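Local coordinates for solute binding protein MsmE (Bacillus subtilis subsp. subtilis str. 168, PDB 4R6H) that binds melibiose, raffinose and stachyose as the solute-binding component of the MelEDC-MsmX ABC transporter that imports these sugars, at residues Lys52-Phe57 with Lys324-Phe329; Ala31-Thr36 with His61-Val66. All coordinates share one frame; numbering follows the deposited sequence. Where two conformers were deposited one is given.

Contact 1: residues Lys52-Phe57 with Lys324-Phe329; sequences KLAAAF and KDFIAF
Phe57 of helix 44-60 inserts its ring between Phe326 and Phe329 of helix 320-331, forming an aromatic cluster at a helix-helix crossing in this solute-binding protein of the SBP_bac_1 family. The axes of segments 52-57 and 324-329 pass 10.9 Å apart, their directions at 117°, a span bridged mainly by the three rings. Phe57 meets its two partners differently. Phe326 turns an edge onto its face: CD2 sits over the centre of the Phe57 ring, 3.6 Å from Phe57 CG, with the planes at 66°. Toward Phe329 the roles reverse, and Phe57 directs its own edge, at CD1, onto the Phe329 face, the centroids lying 5.5 Å apart. Both pairs are therefore T-shaped. With CG of Phe57 anti to the backbone N (chi1 178°), the ring reaches out to the second helix; its CB, fixed by the backbone, lies over the centre of the Phe329 ring as a CH-pi contact. Cutting Phe57 back to an alanine would probably open a gap between Phe326 and Phe329 and leave both rings without their T-shaped partner. Phe326 also packs on Leu35 and Ile37 of strand 33-38. The outer end of the Phe329 ring reaches the first helix itself: CZ touches Ala56 CB and comes within 3.6 Å of Phe57 N, while CE1 lies 3.4 Å from Leu53 O.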
# COMPACT_ATOMS: atom_id res chain seq x y z
N LYS A 52 3.65 9.04 -21.74
CA LYS A 52 2.81 9.84 -22.61
C LYS A 52 2.64 11.25 -22.00
O LYS A 52 2.68 12.25 -22.70
CB LYS A 52 1.49 9.12 -22.94
CG LYS A 52 0.25 9.56 -22.20
CD LYS A 52 -0.61 10.42 -23.10
CE LYS A 52 -1.70 9.60 -23.78
NZ LYS A 52 -2.88 10.44 -24.08
N LEU A 53 2.47 11.34 -20.68
CA LEU A 53 2.35 12.62 -20.06
C LEU A 53 3.66 13.41 -20.11
O LEU A 53 3.64 14.61 -20.25
CB LEU A 53 1.83 12.48 -18.62
CG LEU A 53 0.36 12.11 -18.51
CD1 LEU A 53 0.06 11.78 -17.05
CD2 LEU A 53 -0.59 13.19 -19.02
N ALA A 54 4.78 12.71 -19.97
CA ALA A 54 6.10 13.36 -20.12
C ALA A 54 6.25 13.91 -21.53
O ALA A 54 6.69 15.06 -21.71
CB ALA A 54 7.21 12.42 -19.80
N ALA A 55 5.82 13.15 -22.53
CA ALA A 55 5.87 13.66 -23.91
C ALA A 55 4.99 14.91 -24.12
O ALA A 55 5.36 15.84 -24.86
CB ALA A 55 5.51 12.55 -24.87
N ALA A 56 3.82 14.94 -23.49
CA ALA A 56 2.93 16.07 -23.54
C ALA A 56 3.54 17.27 -22.85
O ALA A 56 3.41 18.40 -23.30
CB ALA A 56 1.58 15.70 -22.95
N PHE A 57 4.25 17.02 -21.74
CA PHE A 57 4.98 18.12 -21.09
C PHE A 57 6.04 18.72 -22.01
O PHE A 57 6.22 19.95 -22.05
CB PHE A 57 5.63 17.60 -19.81
CG PHE A 57 6.45 18.60 -19.06
CD1 PHE A 57 5.86 19.49 -18.20
CD2 PHE A 57 7.85 18.65 -19.23
CE1 PHE A 57 6.63 20.39 -17.47
CE2 PHE A 57 8.61 19.54 -18.51
CZ PHE A 57 8.01 20.41 -17.63
N LYS A 324 9.38 21.68 -10.39
CA LYS A 324 8.08 22.21 -9.94
C LYS A 324 7.11 22.43 -11.09
O LYS A 324 5.90 22.14 -10.94
CB LYS A 324 8.26 23.49 -9.13
CG LYS A 324 8.90 23.25 -7.79
CD LYS A 324 9.00 24.53 -6.98
CE LYS A 324 9.62 24.28 -5.63
NZ LYS A 324 9.81 25.56 -4.88
N ASP A 325 7.60 22.91 -12.25
CA ASP A 325 6.73 23.08 -13.41
C ASP A 325 6.14 21.71 -13.81
O ASP A 325 4.96 21.62 -14.18
CB ASP A 325 7.48 23.64 -14.64
CG ASP A 325 7.86 25.10 -14.53
OD1 ASP A 325 7.30 25.86 -13.73
OD2 ASP A 325 8.78 25.46 -15.30
N PHE A 326 6.95 20.65 -13.69
CA PHE A 326 6.49 19.33 -14.08
C PHE A 326 5.40 18.83 -13.08
O PHE A 326 4.39 18.23 -13.47
CB PHE A 326 7.66 18.33 -14.15
CG PHE A 326 7.28 17.01 -14.74
CD1 PHE A 326 6.81 15.97 -13.95
CD2 PHE A 326 7.36 16.80 -16.08
CE1 PHE A 326 6.43 14.79 -14.51
CE2 PHE A 326 6.98 15.60 -16.65
CZ PHE A 326 6.50 14.60 -15.87
N ILE A 327 5.65 19.04 -11.78
CA ILE A 327 4.65 18.68 -10.77
C ILE A 327 3.33 19.42 -11.06
O ILE A 327 2.24 18.82 -11.04
CB ILE A 327 5.17 18.97 -9.36
CG1 ILE A 327 6.28 17.98 -8.97
CG2 ILE A 327 4.02 18.90 -8.36
CD1 ILE A 327 6.98 18.31 -7.67
N ALA A 328 3.41 20.74 -11.30
CA ALA A 328 2.20 21.52 -11.59
C ALA A 328 1.46 20.99 -12.81
O ALA A 328 0.23 20.97 -12.84
CB ALA A 328 2.52 23.00 -11.74
N PHE A 329 2.22 20.57 -13.83
CA PHE A 329 1.66 20.00 -15.02
C PHE A 329 0.92 18.70 -14.66
O PHE A 329 -0.20 18.47 -15.11
CB PHE A 329 2.77 19.75 -16.06
CG PHE A 329 2.31 19.03 -17.27
CD1 PHE A 329 2.35 17.65 -17.31
CD2 PHE A 329 1.88 19.70 -18.42
CE1 PHE A 329 1.91 16.94 -18.42
CE2 PHE A 329 1.47 19.01 -19.54
CZ PHE A 329 1.50 17.61 -19.54

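Contact 2: residues Ala31-Thr36 with His61-Val66; sequences AKKTLT and HSDIHV
The imidazole of His65 meets Thr34 at its edge, where Thr34 OG1 lies near the ring plane, 3.8 Å from His65 CD2; the two side chains run alongside each other on one face of the sheet. Across the ring, at the edge on the ND1 side, a water lies in the ring plane and accepts a hydrogen bond from Lys32 NZ. Lys32 gets there with an extended chain beyond CG (chi2 -173°), its CE passing 3.5 Å from Ser62 O. A second water, donating to Ala31 O and Ser62 O, ties the two strand approaches together. On the opposite face Lys33, Ile64, Leu35 and Val66 line up; Leu35 CB touches Ile64 CG2 at 3.8 Å, Phe57 packs on Ile64 and Val66, and Phe326 on Leu35. Lys33 CG lies 3.5 Å from Asp63 O, and the chain then bends beside Asp63. Its NZ stays 4.7 Å from Asp63 OD2 and forms its salt bridge with Glu322 of helix 320-331. Between the backbones, Lys33 uses both polar groups: its N donates to Asp63 O, and its O accepts from His65 N at 2.8 Å, nearly straight at 170°. Leu35 N then donates to His65 O. A type I turn from His61 to Ile64 leads into the second strand. With helix 44-60 connecting these parallel neighbours, the whole forms a beta-alpha-beta crossover.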
# COMPACT_ATOMS: atom_id res chain seq x y z
N ALA A 31 20.37 21.48 -27.40
CA ALA A 31 19.49 22.63 -27.17
C ALA A 31 18.44 22.33 -26.11
O ALA A 31 17.64 23.21 -25.78
CB ALA A 31 18.82 23.10 -28.46
N LYS A 32 18.47 21.13 -25.54
CA LYS A 32 17.54 20.79 -24.45
C LYS A 32 18.32 20.47 -23.18
O LYS A 32 19.45 19.99 -23.24
CB LYS A 32 16.65 19.58 -24.82
CG LYS A 32 15.75 19.81 -26.02
CD LYS A 32 14.78 18.66 -26.22
CE LYS A 32 13.94 18.87 -27.47
NZ LYS A 32 13.03 17.71 -27.74
N LYS A 33 17.70 20.74 -22.04
CA LYS A 33 18.23 20.29 -20.74
C LYS A 33 17.44 19.06 -20.30
O LYS A 33 16.27 18.91 -20.65
CB LYS A 33 18.10 21.41 -19.73
CG LYS A 33 16.67 21.73 -19.35
CD LYS A 33 16.46 23.22 -19.21
CE LYS A 33 17.09 23.73 -17.93
NZ LYS A 33 16.25 24.81 -17.37
N THR A 34 18.09 18.20 -19.52
CA THR A 34 17.49 16.94 -19.11
C THR A 34 16.86 17.12 -17.74
O THR A 34 17.51 17.60 -16.84
CB THR A 34 18.55 15.85 -19.02
OG1 THR A 34 19.01 15.53 -20.35
CG2 THR A 34 17.97 14.60 -18.40
N LEU A 35 15.61 16.68 -17.59
CA LEU A 35 14.91 16.70 -16.29
C LEU A 35 14.78 15.22 -15.92
O LEU A 35 14.15 14.45 -16.64
CB LEU A 35 13.54 17.34 -16.44
CG LEU A 35 12.66 17.31 -15.16
CD1 LEU A 35 13.20 18.25 -14.12
CD2 LEU A 35 11.23 17.68 -15.49
N THR A 36 15.48 14.81 -14.84
CA THR A 36 15.53 13.41 -14.49
C THR A 36 14.47 13.09 -13.44
O THR A 36 14.35 13.79 -12.43
CB THR A 36 16.90 13.00 -13.96
OG1 THR A 36 17.28 13.87 -12.89
CG2 THR A 36 17.96 13.09 -15.08
N HIS A 61 7.21 22.50 -23.45
CA HIS A 61 8.54 22.93 -22.99
C HIS A 61 9.59 22.39 -23.96
O HIS A 61 10.18 21.34 -23.73
CB HIS A 61 8.82 22.41 -21.59
CG HIS A 61 7.99 23.05 -20.54
ND1 HIS A 61 6.77 22.55 -20.14
CD2 HIS A 61 8.20 24.16 -19.79
CE1 HIS A 61 6.27 23.32 -19.20
NE2 HIS A 61 7.12 24.31 -18.97
N SER A 62 9.79 23.14 -25.05
CA SER A 62 10.66 22.75 -26.14
C SER A 62 12.13 22.61 -25.76
O SER A 62 12.92 22.08 -26.55
CB SER A 62 10.57 23.78 -27.27
OG SER A 62 11.00 25.07 -26.82
N ASP A 63 12.50 23.10 -24.58
CA ASP A 63 13.87 22.98 -24.12
C ASP A 63 14.11 21.89 -23.08
O ASP A 63 15.18 21.84 -22.48
CB ASP A 63 14.34 24.32 -23.55
CG ASP A 63 13.55 24.78 -22.33
OD1 ASP A 63 12.34 24.46 -22.22
OD2 ASP A 63 14.15 25.45 -21.47
N ILE A 64 13.12 21.03 -22.84
CA ILE A 64 13.29 19.99 -21.80
C ILE A 64 13.17 18.61 -22.42
O ILE A 64 12.23 18.31 -23.14
CB ILE A 64 12.30 20.20 -20.63
CG1 ILE A 64 12.54 21.57 -19.98
CG2 ILE A 64 12.40 19.05 -19.63
CD1 ILE A 64 11.41 22.10 -19.09
N HIS A 65 14.13 17.76 -22.11
CA HIS A 65 14.03 16.35 -22.37
C HIS A 65 13.80 15.67 -21.01
O HIS A 65 14.66 15.75 -20.13
CB HIS A 65 15.34 15.84 -23.01
CG HIS A 65 15.48 14.36 -22.92
ND1 HIS A 65 14.63 13.49 -23.58
CD2 HIS A 65 16.35 13.59 -22.22
CE1 HIS A 65 14.98 12.24 -23.29
NE2 HIS A 65 16.01 12.28 -22.47
N VAL A 66 12.66 15.00 -20.88
CA VAL A 66 12.35 14.29 -19.66
C VAL A 66 12.98 12.90 -19.73
O VAL A 66 12.71 12.12 -20.65
CB VAL A 66 10.84 14.20 -19.44
CG1 VAL A 66 10.59 13.33 -18.19
CG2 VAL A 66 10.21 15.58 -19.35
O HOH W 1 15.36 23.35 -27.53
O HOH W 2 11.11 19.11 -25.50
O HOH W 3 12.99 15.12 -25.77

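Overall arrangement
Both contacts draw on the same beta-alpha-beta unit, their centres about 11 Å apart. Contact 1 brings in the sequence-distant helix 320-331 and is buried, held by aromatic and apolar packing. Contact 2 joins the unit's own two strands and is only partly buried: backbone hydrogen bonds hold it, with water and charged side chains at its exposed margin. They meet on the sheet face carrying Leu35, Ile64 and Val66. There Phe57 CE2 approaches Ile64 CD1 to 3.8 Å, and Ala54 CB packs on Val66 CG1. Helices 44-60 and 320-331 thus cover one side of the sheet, while Thr34 and His65 occupy the other.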